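Local coordinates for protein cytochrome C' (Rubrivivax gelatinosus, PDB 1JAF) that is a high-spin c-type cytochrome that carries heme with no sixth ligand and has electron transfer activity, though its exact function is not known, at residues I9-S14 with L56-P61; V93-A98 with V112-G117. All blocks are in the same frame, centred on the assembly; numbering follows the deposited sequence.

Contact 1: residues I9-S14 with L56-P61. With HEM (protoporphyrin IX containing Fe), chain C.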
# COMPACT_ATOMS: atom_id res chain seq x y z
N ILE A 9 23.21 -23.63 -17.22
CA ILE A 9 22.64 -22.44 -17.83
C ILE A 9 21.14 -22.35 -17.60
O ILE A 9 20.63 -21.30 -17.21
CB ILE A 9 22.95 -22.36 -19.33
CG1 ILE A 9 24.46 -22.22 -19.52
CG2 ILE A 9 22.24 -21.18 -19.94
CD1 ILE A 9 24.93 -22.33 -20.96
N GLU A 10 20.42 -23.44 -17.83
CA GLU A 10 18.98 -23.42 -17.60
C GLU A 10 18.64 -23.25 -16.13
O GLU A 10 17.62 -22.68 -15.78
CB GLU A 10 18.35 -24.71 -18.09
CG GLU A 10 18.17 -24.78 -19.57
CD GLU A 10 17.04 -25.69 -19.92
OE1 GLU A 10 15.86 -25.27 -19.76
OE2 GLU A 10 17.31 -26.84 -20.34
N TYR A 11 19.49 -23.80 -15.26
CA TYR A 11 19.28 -23.71 -13.82
C TYR A 11 19.39 -22.27 -13.35
O TYR A 11 18.51 -21.76 -12.65
CB TYR A 11 20.34 -24.54 -13.10
CG TYR A 11 20.26 -24.47 -11.60
CD1 TYR A 11 19.43 -25.33 -10.90
CD2 TYR A 11 21.03 -23.56 -10.88
CE1 TYR A 11 19.38 -25.29 -9.51
CE2 TYR A 11 20.98 -23.52 -9.48
CZ TYR A 11 20.15 -24.39 -8.81
OH TYR A 11 20.11 -24.40 -7.44
N ARG A 12 20.46 -21.59 -13.74
CA ARG A 12 20.65 -20.21 -13.34
C ARG A 12 19.62 -19.26 -13.93
O ARG A 12 19.15 -18.33 -13.25
CB ARG A 12 22.08 -19.75 -13.64
CG ARG A 12 22.43 -19.65 -15.11
CD ARG A 12 23.94 -19.53 -15.24
NE ARG A 12 24.38 -19.16 -16.58
CZ ARG A 12 25.55 -19.50 -17.11
NH1 ARG A 12 26.40 -20.24 -16.42
NH2 ARG A 12 25.87 -19.11 -18.33
N GLN A 13 19.22 -19.49 -15.17
CA GLN A 13 18.21 -18.64 -15.80
C GLN A 13 16.87 -18.76 -15.06
O GLN A 13 16.20 -17.77 -14.77
CB GLN A 13 18.05 -18.99 -17.28
CG GLN A 13 19.31 -18.75 -18.11
CD GLN A 13 19.12 -19.02 -19.59
OE1 GLN A 13 18.22 -19.76 -19.99
NE2 GLN A 13 19.98 -18.44 -20.42
N SER A 14 16.52 -19.99 -14.70
CA SER A 14 15.28 -20.26 -14.00
C SER A 14 15.29 -19.63 -12.63
O SER A 14 14.27 -19.09 -12.18
CB SER A 14 15.09 -21.76 -13.90
OG SER A 14 15.12 -22.30 -15.20
N LEU A 56 24.19 -18.36 -8.30
CA LEU A 56 25.61 -18.06 -8.27
C LEU A 56 26.52 -19.28 -8.20
O LEU A 56 27.74 -19.14 -8.25
CB LEU A 56 25.91 -17.04 -7.18
CG LEU A 56 25.13 -15.72 -7.40
CD1 LEU A 56 25.25 -14.82 -6.18
CD2 LEU A 56 25.60 -15.01 -8.67
N THR A 57 25.93 -20.46 -8.11
CA THR A 57 26.72 -21.69 -8.07
C THR A 57 26.78 -22.32 -9.47
O THR A 57 27.59 -23.20 -9.75
CB THR A 57 26.10 -22.71 -7.10
OG1 THR A 57 24.86 -23.18 -7.64
CG2 THR A 57 25.84 -22.05 -5.75
N ALA A 58 25.94 -21.81 -10.37
CA ALA A 58 25.85 -22.31 -11.73
C ALA A 58 26.63 -21.52 -12.78
O ALA A 58 26.21 -21.43 -13.93
CB ALA A 58 24.38 -22.40 -12.12
N PHE A 59 27.76 -20.93 -12.40
CA PHE A 59 28.55 -20.17 -13.36
C PHE A 59 29.95 -20.77 -13.52
O PHE A 59 30.92 -20.06 -13.78
CB PHE A 59 28.65 -18.71 -12.93
CG PHE A 59 27.44 -17.89 -13.28
CD1 PHE A 59 27.31 -17.33 -14.54
CD2 PHE A 59 26.43 -17.68 -12.35
CE1 PHE A 59 26.20 -16.57 -14.87
CE2 PHE A 59 25.31 -16.92 -12.66
CZ PHE A 59 25.20 -16.36 -13.94
N GLY A 60 30.04 -22.09 -13.37
CA GLY A 60 31.31 -22.78 -13.49
C GLY A 60 31.92 -22.70 -14.87
O GLY A 60 31.25 -22.31 -15.83
N PRO A 61 33.19 -23.08 -15.01
CA PRO A 61 33.89 -23.04 -16.29
C PRO A 61 33.17 -23.90 -17.33
O PRO A 61 32.59 -24.93 -17.00
CB PRO A 61 35.26 -23.61 -15.94
CG PRO A 61 34.94 -24.60 -14.85
CD PRO A 61 33.99 -23.80 -13.99
CHA HEM C . 19.90 -13.06 -15.92
CHB HEM C . 17.07 -10.74 -12.88
CHC HEM C . 20.74 -10.07 -9.99
CHD HEM C . 23.70 -11.79 -13.29
C1A HEM C . 18.81 -12.54 -15.28
C2A HEM C . 17.45 -12.71 -15.76
C3A HEM C . 16.67 -12.01 -14.93
C4A HEM C . 17.55 -11.43 -13.95
CMA HEM C . 15.17 -11.93 -15.02
CAA HEM C . 16.92 -13.39 -17.01
CBA HEM C . 16.92 -14.90 -17.01
CGA HEM C . 16.35 -15.48 -18.28
O1A HEM C . 16.83 -15.12 -19.37
O2A HEM C . 15.40 -16.29 -18.19
C1B HEM C . 17.83 -10.31 -11.84
C2B HEM C . 17.28 -9.69 -10.65
C3B HEM C . 18.32 -9.54 -9.79
C4B HEM C . 19.48 -10.06 -10.49
CMB HEM C . 15.86 -9.22 -10.42
CAB HEM C . 18.47 -8.87 -8.44
CBB HEM C . 17.41 -9.28 -7.41
C1C HEM C . 21.87 -10.43 -10.64
C2C HEM C . 23.19 -10.27 -10.06
C3C HEM C . 24.08 -10.75 -10.97
C4C HEM C . 23.24 -11.17 -12.13
CMC HEM C . 23.56 -9.65 -8.71
CAC HEM C . 25.63 -10.75 -11.03
CBC HEM C . 26.51 -10.88 -9.80
C1D HEM C . 22.92 -12.24 -14.34
C2D HEM C . 23.42 -12.95 -15.51
C3D HEM C . 22.33 -13.38 -16.19
C4D HEM C . 21.18 -12.87 -15.49
CMD HEM C . 24.83 -13.10 -16.00
CAD HEM C . 22.33 -14.26 -17.41
CBD HEM C . 22.24 -15.75 -17.15
CGD HEM C . 22.29 -16.56 -18.43
O1D HEM C . 23.13 -17.47 -18.53
O2D HEM C . 21.50 -16.26 -19.35
NA HEM C . 18.87 -11.74 -14.16
NB HEM C . 19.19 -10.50 -11.76
NC HEM C . 21.90 -10.91 -11.92
ND HEM C . 21.53 -12.15 -14.36
FE HEM C . 20.40 -11.11 -13.15
O HOH W 1 22.82 -25.29 -6.40

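Contact 2: residues V93-A98 with V112-G117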
# COMPACT_ATOMS: atom_id res chain seq x y z
N VAL A 93 20.89 -8.29 -0.22
CA VAL A 93 19.88 -9.26 0.15
C VAL A 93 19.82 -9.46 1.67
O VAL A 93 18.74 -9.65 2.23
CB VAL A 93 20.06 -10.62 -0.60
CG1 VAL A 93 19.15 -11.69 -0.00
CG2 VAL A 93 19.69 -10.45 -2.06
N ASP A 94 20.96 -9.39 2.34
CA ASP A 94 20.96 -9.54 3.79
C ASP A 94 20.17 -8.42 4.44
O ASP A 94 19.45 -8.63 5.42
CB ASP A 94 22.39 -9.58 4.36
CG ASP A 94 22.99 -10.99 4.33
OD1 ASP A 94 22.23 -11.99 4.27
OD2 ASP A 94 24.24 -11.09 4.37
N LYS A 95 20.27 -7.22 3.86
CA LYS A 95 19.53 -6.08 4.37
C LYS A 95 18.05 -6.26 4.07
O LYS A 95 17.21 -5.98 4.93
CB LYS A 95 20.04 -4.78 3.75
CG LYS A 95 21.47 -4.43 4.11
CD LYS A 95 21.81 -3.03 3.65
CE LYS A 95 23.27 -2.71 3.88
NZ LYS A 95 23.57 -1.27 3.70
N LEU A 96 17.72 -6.73 2.87
CA LEU A 96 16.33 -6.96 2.49
C LEU A 96 15.73 -8.00 3.41
O LEU A 96 14.60 -7.87 3.89
CB LEU A 96 16.24 -7.44 1.05
CG LEU A 96 14.84 -7.68 0.50
CD1 LEU A 96 14.08 -6.38 0.41
CD2 LEU A 96 14.95 -8.32 -0.87
N ASP A 97 16.53 -9.01 3.73
CA ASP A 97 16.07 -10.07 4.60
C ASP A 97 15.78 -9.55 6.01
O ASP A 97 14.77 -9.89 6.62
CB ASP A 97 17.09 -11.19 4.63
CG ASP A 97 16.62 -12.36 5.43
OD1 ASP A 97 15.45 -12.79 5.24
OD2 ASP A 97 17.41 -12.82 6.28
N ALA A 98 16.66 -8.68 6.50
CA ALA A 98 16.51 -8.08 7.83
C ALA A 98 15.28 -7.20 7.88
O ALA A 98 14.55 -7.18 8.87
CB ALA A 98 17.72 -7.28 8.16
N VAL A 112 14.83 -2.47 -0.82
CA VAL A 112 14.52 -2.86 -2.19
C VAL A 112 15.26 -1.95 -3.18
O VAL A 112 15.65 -2.39 -4.28
CB VAL A 112 12.99 -2.99 -2.53
CG1 VAL A 112 12.18 -3.22 -1.30
CG2 VAL A 112 12.50 -1.84 -3.33
N GLY A 113 15.51 -0.72 -2.77
CA GLY A 113 16.23 0.20 -3.63
C GLY A 113 17.67 -0.26 -3.79
O GLY A 113 18.24 -0.24 -4.89
N GLU A 114 18.27 -0.69 -2.69
CA GLU A 114 19.64 -1.17 -2.71
C GLU A 114 19.76 -2.44 -3.53
O GLU A 114 20.63 -2.54 -4.41
CB GLU A 114 20.15 -1.39 -1.30
CG GLU A 114 21.65 -1.23 -1.18
CD GLU A 114 22.13 -1.18 0.25
OE1 GLU A 114 21.45 -0.56 1.10
OE2 GLU A 114 23.20 -1.77 0.52
N THR A 115 18.89 -3.41 -3.26
CA THR A 115 18.89 -4.67 -3.99
C THR A 115 18.73 -4.39 -5.49
O THR A 115 19.52 -4.88 -6.31
CB THR A 115 17.75 -5.56 -3.51
OG1 THR A 115 17.88 -5.73 -2.10
CG2 THR A 115 17.82 -6.92 -4.16
N GLY A 116 17.76 -3.56 -5.84
CA GLY A 116 17.56 -3.24 -7.25
C GLY A 116 18.85 -2.75 -7.88
O GLY A 116 19.24 -3.20 -8.97
N GLY A 117 19.54 -1.86 -7.18
CA GLY A 117 20.78 -1.33 -7.71
C GLY A 117 21.79 -2.42 -7.91
O GLY A 117 22.57 -2.38 -8.86

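Contact 1: residues I9-S14 with L56-P61
The ring of Tyr11 approaches the methyl group of Ala58 obliquely, with Tyr11 CD2 3.8 Å from Ala58 CB. Ala58 suits this buried place because its single methyl lets the loop come close to the helix. Beyond the ring, a water 3.0 Å from Tyr11 OH donates a hydrogen bond to Thr57 OG1, 3.2 Å away, and Thr57 OG1 also bonds Leu54 O. Tyr11 OH bonds His22 of the second subunit as well, linking this end of the helix to that chain.

One residue on, CG of Arg12 sits between its own backbone N and carbonyl carbon (chi1 67°), and from there the extended Arg12 side chain and that of Phe59 cross at about a right angle, the arginine passing over the face of the ring. Arg12 CD lies 3.8 Å from the centroid of the Phe59 ring, and the guanidinium follows, almost parallel to the ring at 4°, with centres 4.3 Å apart. Ile9 CG1 packs on the opposite guanidinium face. Such apolar cover leaves the N-H groups to work at the edge: Arg12 NH1 donates to Ala58 O, in the carbonyl plane, over 2.8 Å at 161°. Arg12 NE gives its hydrogen to heme O1D at 2.9 Å, a bond joined by a longer one from NH2, which also reaches Thr63 O and Thr69 OG1.

In the four-helix bundle of cytochromes c', helix 5-30 thus meets the loop after helix 38-53 beside a heme propionate. A leucine in place of Arg12 would probably leave propionate oxygen O1D without its positive partner and Ala58 O without its side-chain donor.

Gln13 serves the same propionate: its amide NE2 donates to heme O2D at 2.9 Å and bonds Gly68 O, a neutral group that can join ligand to loop.

Contact 2: residues V93-A98 with V112-G117
Leu96 and Thr115 meet at about a right angle in the buried part of this interface, where helix 79-102 and helix 105-126 run nearly antiparallel (155° between the short axes, 8.8 Å apart at closest). Thr115 OG1 comes up against the flank of Leu96, 3.9 Å from Leu96 CB. Its polar need is met by Ala111 O on its own helix, which is why a threonine can sit here among apolar groups; Phe23 and the heme also touch Thr115. Leu96 carries its CD1 methyl across to Val112, slantwise and 4.1 Å from Val112 CG1, because its CG stands anti to the backbone N (chi1 -178°). Val112 in turn packs on Phe23, Val26 and Ala30 of helix 5-30, while Leu96 reaches Ile45 of helix 38-53, so all four long helices of the bundle gather round this pair.

On the exposed side, the extended side chains of Lys95 and Glu114 meet at a slant. Lys95 NZ lies 3.2 Å from Glu114 OE2 and 3.4 Å from OE1, a salt bridge whose two hydrogen bonds are weak, and Lys95 CD also lies against the carboxylate. Apolar packing inside and an exposed ion pair outside suggest that burial of Leu96, Val112 and Thr115 probably does most to hold the helices together, the charges adding perhaps only a little.

Both contacts are mainly buried, yet they lie on opposite sides of the chain's centre, about 22 Å apart between their centres, and share no segment. Contact 1 joins a helix to a loop beside one heme propionate, where the buried charge of Arg12 is met by directed hydrogen bonds and a flat stack on Phe59. Contact 2 joins two neighbouring helices of the bundle and depends on aliphatic packing, with its charged pair left at the exposed margin. The heme still relates them: contact 1 holds a propionate, whereas contact 2 touches the cofactor through Thr115, on the helix that bears Cys119, Cys122 and His123. Contact 1 alone reaches the second subunit.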